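Local coordinates for chain length determinant protein (Shigella flexneri, PDB 4ZM5) that regulates the chain length of the lipopolysaccharide O antigen, probably by setting how far the polysaccharide grows before it is passed on, at residues L186-M189 with I190-A194; L145-R148 with Q149-A153. The protein carries 1 engineered substitution. All coordinates share one frame; numbering follows the deposited sequence.

Contact 1: residues L186-M189 with I190-A194; sequences LESM and IKHEA
Lys-191 lays its aliphatic chain over the last full turn of helix 183-191, covering the carbonyl oxygen of Glu-187 and reaching that residue's CB. Its CG sits 3.3 Å from Glu-187 O, and CE comes within 3.9 Å of Glu-187 CB, so the methylene groups run back along the helix surface. A turn in the last torsion (chi4 -83°) then sets the ammonium group 4.8 Å, between Lys-191 NZ and Glu-187 OE1, from the carboxylate: opposite charges that probably attract without forming a salt bridge. The same carbonyl receives the backbone N-H of Lys-191 in an almost straight bond, 2.8 Å from N to O.

The example illustrates how a helix runs down. Ile-190 N still bonds to Leu-186 O, over which the isoleucine's CD1 is folded at 3.4 Å. One residue past the helix, the bond from His-192 N to Ser-188 O is weak, bent to 135°, and His-192 is the first residue to leave helical backbone angles. Its imidazole nevertheless turns an edge to the final turn: CG lies beside the backbone N (chi1 -69°), which brings CD2 to 3.2 Å from Ser-188 O and the ring edge toward the serine hydroxyl. Ser-188 OG lies in the ring plane, 3.7 Å from His-192 CD2, and is hydrogen-bonded to Gln-159 of the second subunit. A 3-10 segment begins at Glu-193.

Helix 183-191 thus packs between two long helices. Leu-186 and Ile-190 rest on Ile-150 of helix 91-159 in their own chain, whereas Ser-188 and Met-189 meet Tyr-156 of the second subunit.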
loop_
_atom_site.group_PDB
_atom_site.type_symbol
_atom_site.label_atom_id
_atom_site.label_comp_id
_atom_site.label_asym_id
_atom_site.label_seq_id
_atom_site.Cartn_x
_atom_site.Cartn_y
_atom_site.Cartn_z
ATOM N N LEU B 186 -15.693 -18.476 40.958
ATOM C CA LEU B 186 -15.625 -19.248 39.727
ATOM C C LEU B 186 -17.008 -19.397 39.098
ATOM O O LEU B 186 -17.125 -19.232 37.883
ATOM C CB LEU B 186 -14.981 -20.611 39.976
ATOM C CG LEU B 186 -13.481 -20.595 40.363
ATOM C CD1 LEU B 186 -13.031 -21.970 40.824
ATOM C CD2 LEU B 186 -12.593 -20.051 39.224
ATOM N N GLU B 187 -18.065 -19.645 39.930
ATOM C CA GLU B 187 -19.452 -19.747 39.466
ATOM C C GLU B 187 -19.880 -18.436 38.824
ATOM O O GLU B 187 -20.469 -18.450 37.740
ATOM C CB GLU B 187 -20.395 -20.109 40.611
ATOM C CG GLU B 187 -20.528 -21.601 40.826
ATOM C CD GLU B 187 -21.014 -22.035 42.197
ATOM O OE1 GLU B 187 -21.697 -21.237 42.885
ATOM O OE2 GLU B 187 -20.712 -23.190 42.579
ATOM N N SER B 188 -19.532 -17.305 39.476
ATOM C CA SER B 188 -19.816 -15.947 39.015
ATOM C C SER B 188 -19.182 -15.703 37.646
ATOM O O SER B 188 -19.844 -15.146 36.773
ATOM C CB SER B 188 -19.319 -14.922 40.031
ATOM O OG SER B 188 -19.831 -13.633 39.739
ATOM N N MET B 189 -17.931 -16.177 37.441
ATOM C CA MET B 189 -17.206 -16.027 36.178
ATOM C C MET B 189 -17.919 -16.790 35.049
ATOM O O MET B 189 -17.993 -16.288 33.928
ATOM C CB MET B 189 -15.747 -16.479 36.322
ATOM C CG MET B 189 -14.937 -15.559 37.192
ATOM S SD MET B 189 -13.218 -16.078 37.387
ATOM C CE MET B 189 -12.735 -15.064 38.836
ATOM N N ILE B 190 -18.475 -17.970 35.357
ATOM C CA ILE B 190 -19.224 -18.813 34.417
ATOM C C ILE B 190 -20.607 -18.194 34.141
ATOM O O ILE B 190 -20.995 -18.096 32.975
ATOM C CB ILE B 190 -19.328 -20.271 34.942
ATOM C CG1 ILE B 190 -17.969 -20.972 34.815
ATOM C CG2 ILE B 190 -20.408 -21.076 34.222
ATOM C CD1 ILE B 190 -17.664 -21.920 35.853
ATOM N N LYS B 191 -21.378 -17.838 35.213
ATOM C CA LYS B 191 -22.719 -17.226 35.085
ATOM C C LYS B 191 -22.657 -15.948 34.229
ATOM O O LYS B 191 -23.647 -15.611 33.562
ATOM C CB LYS B 191 -23.344 -16.892 36.458
ATOM C CG LYS B 191 -23.739 -18.081 37.319
ATOM C CD LYS B 191 -24.073 -17.615 38.756
ATOM C CE LYS B 191 -23.890 -18.679 39.827
ATOM N NZ LYS B 191 -25.063 -19.581 39.940
ATOM N N HIS B 192 -21.492 -15.254 34.233
ATOM C CA HIS B 192 -21.308 -14.004 33.492
ATOM C C HIS B 192 -20.415 -14.153 32.286
ATOM O O HIS B 192 -20.011 -13.145 31.692
ATOM C CB HIS B 192 -20.779 -12.914 34.411
ATOM C CG HIS B 192 -21.813 -12.497 35.405
ATOM N ND1 HIS B 192 -22.971 -11.855 35.007
ATOM C CD2 HIS B 192 -21.863 -12.709 36.738
ATOM C CE1 HIS B 192 -23.668 -11.665 36.111
ATOM N NE2 HIS B 192 -23.036 -12.154 37.178
ATOM N N GLU B 193 -20.185 -15.415 31.876
ATOM C CA GLU B 193 -19.373 -15.828 30.735
ATOM C C GLU B 193 -19.629 -14.922 29.551
ATOM O O GLU B 193 -18.679 -14.440 28.952
ATOM C CB GLU B 193 -19.686 -17.310 30.387
ATOM C CG GLU B 193 -19.399 -17.768 28.954
ATOM C CD GLU B 193 -20.475 -17.511 27.911
ATOM O OE1 GLU B 193 -21.680 -17.583 28.253
ATOM O OE2 GLU B 193 -20.108 -17.202 26.753
ATOM N N ALA B 194 -20.921 -14.669 29.239
ATOM C CA ALA B 194 -21.361 -13.895 28.086
ATOM C C ALA B 194 -20.875 -12.467 28.117
ATOM O O ALA B 194 -20.506 -11.954 27.071
ATOM C CB ALA B 194 -22.873 -13.927 27.976
#

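Contact 2: residues L145-R148 with Q149-A153; sequences LRIR and QIQEA
Arg-146 reaches forward to Gln-149, one turn further along helix 91-159, and donates from NH1 to the amide oxygen OE1 at 2.9 Å. Two different torsion patterns make the meeting possible. The arginine starts with CG beside its carbonyl carbon (chi1 -163°) and bends at chi2, while the glutamine runs extended, with CG beside the backbone N. The side chains consequently cross at about a right angle. Gln-149 OE1 lies in the guanidinium plane, but NH1 approaches from above the amide's carbonyl plane, off the lone-pair directions; the bond is therefore well aimed at the donor end and less so at the acceptor.

The guanidinium has stronger business elsewhere: NE forms a salt bridge with Asp-176 of the second subunit, and NH2 bonds to Val-173 O. With all three nitrogens engaged, its rotation is probably fixed. On the other flank of the glutamine, Leu-145 CG touches Gln-149 CD at 4.1 Å, the two side chains crossing obliquely.

Ile-150 folds its CG1 branch back over the preceding turn, placing CG1 3.2 Å from Arg-146 O; its CD1 meets Arg-146 CG at 4.0 Å and Ile-147 CD1 at 4.2 Å. Arg-148, bent at chi3, lays one guanidinium face over Leu-145 CA, 3.5 Å from the plane, with the contact offset toward the rim. Beneath these side chains, backbone bonds from residue i+4 to residue i recur four times without a break. Such unbroken i-to-i+4 bonding, with side chains meeting at spacings of three and four, is the hallmark of a regular alpha-helix, here the long helix that runs the length of this chain-length regulator.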
loop_
_atom_site.group_PDB
_atom_site.type_symbol
_atom_site.label_atom_id
_atom_site.label_comp_id
_atom_site.label_asym_id
_atom_site.label_seq_id
_atom_site.Cartn_x
_atom_site.Cartn_y
_atom_site.Cartn_z
ATOM N N LEU B 145 -11.478 -20.934 25.742
ATOM C CA LEU B 145 -10.499 -21.757 26.470
ATOM C C LEU B 145 -10.514 -21.393 27.959
ATOM O O LEU B 145 -10.670 -22.290 28.788
ATOM C CB LEU B 145 -9.096 -21.601 25.869
ATOM C CG LEU B 145 -7.922 -22.162 26.672
ATOM C CD1 LEU B 145 -7.957 -23.682 26.727
ATOM C CD2 LEU B 145 -6.616 -21.686 26.121
ATOM N N ARG B 146 -10.461 -20.092 28.282
ATOM C CA ARG B 146 -10.471 -19.593 29.651
ATOM C C ARG B 146 -11.732 -20.013 30.391
ATOM O O ARG B 146 -11.607 -20.455 31.530
ATOM C CB ARG B 146 -10.271 -18.074 29.711
ATOM C CG ARG B 146 -9.852 -17.547 31.105
ATOM C CD ARG B 146 -8.880 -18.486 31.818
ATOM N NE ARG B 146 -8.098 -17.818 32.846
ATOM C CZ ARG B 146 -6.927 -18.253 33.297
ATOM N NH1 ARG B 146 -6.400 -19.375 32.824
ATOM N NH2 ARG B 146 -6.268 -17.566 34.220
ATOM N N ILE B 147 -12.926 -19.950 29.744
ATOM C CA ILE B 147 -14.182 -20.387 30.371
ATOM C C ILE B 147 -14.125 -21.900 30.667
ATOM O O ILE B 147 -14.490 -22.283 31.778
ATOM C CB ILE B 147 -15.458 -19.989 29.581
ATOM C CG1 ILE B 147 -15.529 -18.451 29.317
ATOM C CG2 ILE B 147 -16.757 -20.506 30.273
ATOM C CD1 ILE B 147 -15.469 -17.473 30.594
ATOM N N ARG B 148 -13.607 -22.740 29.724
ATOM C CA ARG B 148 -13.445 -24.181 29.938
ATOM C C ARG B 148 -12.529 -24.442 31.146
ATOM O O ARG B 148 -12.869 -25.266 32.006
ATOM C CB ARG B 148 -12.893 -24.868 28.668
ATOM C CG ARG B 148 -13.966 -25.136 27.613
ATOM C CD ARG B 148 -13.510 -26.045 26.465
ATOM N NE ARG B 148 -12.212 -25.681 25.867
ATOM C CZ ARG B 148 -12.053 -24.853 24.835
ATOM N NH1 ARG B 148 -13.108 -24.274 24.267
ATOM N NH2 ARG B 148 -10.841 -24.581 24.376
ATOM N N GLN B 149 -11.406 -23.685 31.239
ATOM C CA GLN B 149 -10.440 -23.765 32.347
ATOM C C GLN B 149 -11.090 -23.416 33.690
ATOM O O GLN B 149 -10.837 -24.111 34.668
ATOM C CB GLN B 149 -9.234 -22.841 32.088
ATOM C CG GLN B 149 -8.414 -23.290 30.889
ATOM C CD GLN B 149 -7.167 -22.456 30.657
ATOM O OE1 GLN B 149 -7.181 -21.237 30.677
ATOM N NE2 GLN B 149 -6.052 -23.107 30.396
ATOM N N ILE B 150 -11.951 -22.365 33.713
ATOM C CA ILE B 150 -12.727 -21.917 34.884
ATOM C C ILE B 150 -13.738 -23.016 35.240
ATOM O O ILE B 150 -13.883 -23.331 36.423
ATOM C CB ILE B 150 -13.387 -20.512 34.652
ATOM C CG1 ILE B 150 -12.299 -19.424 34.445
ATOM C CG2 ILE B 150 -14.334 -20.115 35.787
ATOM C CD1 ILE B 150 -12.771 -18.112 33.793
ATOM N N GLN B 151 -14.391 -23.639 34.226
ATOM C CA GLN B 151 -15.356 -24.727 34.457
ATOM C C GLN B 151 -14.685 -25.937 35.111
ATOM O O GLN B 151 -15.270 -26.565 35.998
ATOM C CB GLN B 151 -16.055 -25.150 33.146
ATOM C CG GLN B 151 -17.244 -24.273 32.782
ATOM C CD GLN B 151 -17.827 -24.530 31.408
ATOM O OE1 GLN B 151 -17.123 -24.817 30.429
ATOM N NE2 GLN B 151 -19.133 -24.348 31.292
ATOM N N GLU B 152 -13.461 -26.249 34.681
ATOM C CA GLU B 152 -12.690 -27.361 35.226
ATOM C C GLU B 152 -12.253 -27.073 36.655
ATOM O O GLU B 152 -12.399 -27.942 37.512
ATOM C CB GLU B 152 -11.477 -27.686 34.343
ATOM C CG GLU B 152 -11.864 -28.395 33.061
ATOM C CD GLU B 152 -12.806 -29.579 33.195
ATOM O OE1 GLU B 152 -12.423 -30.582 33.843
ATOM O OE2 GLU B 152 -13.922 -29.510 32.628
ATOM N N ALA B 153 -11.784 -25.845 36.911
ATOM C CA ALA B 153 -11.333 -25.371 38.214
ATOM C C ALA B 153 -12.466 -25.356 39.234
ATOM O O ALA B 153 -12.238 -25.588 40.423
ATOM C CB ALA B 153 -10.731 -23.982 38.081
#

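In the fold
From the N terminus, the chain makes strand 6-13, three helices and strands 68-73 and 82-88 before entering helix 91-159, where contact 2 occupies a stretch near the far end. It then leaves that helix and returns through helix 183-191, whose close forms contact 1; strand 228-229 completes the sheet later. Each contact is local and joins adjoining turns, so neither closes a loop; they lie in series, neither nested nor crossed. What ties them is packing between the two helices: the centres of the two contacts lie about 10 Å apart, Ile-190 CD1 lies 3.9 Å from Gln-151 CG, and Leu-186 CD1 approaches Ala-153 O. Both contacts also touch the second subunit, and contact 2 the third as well.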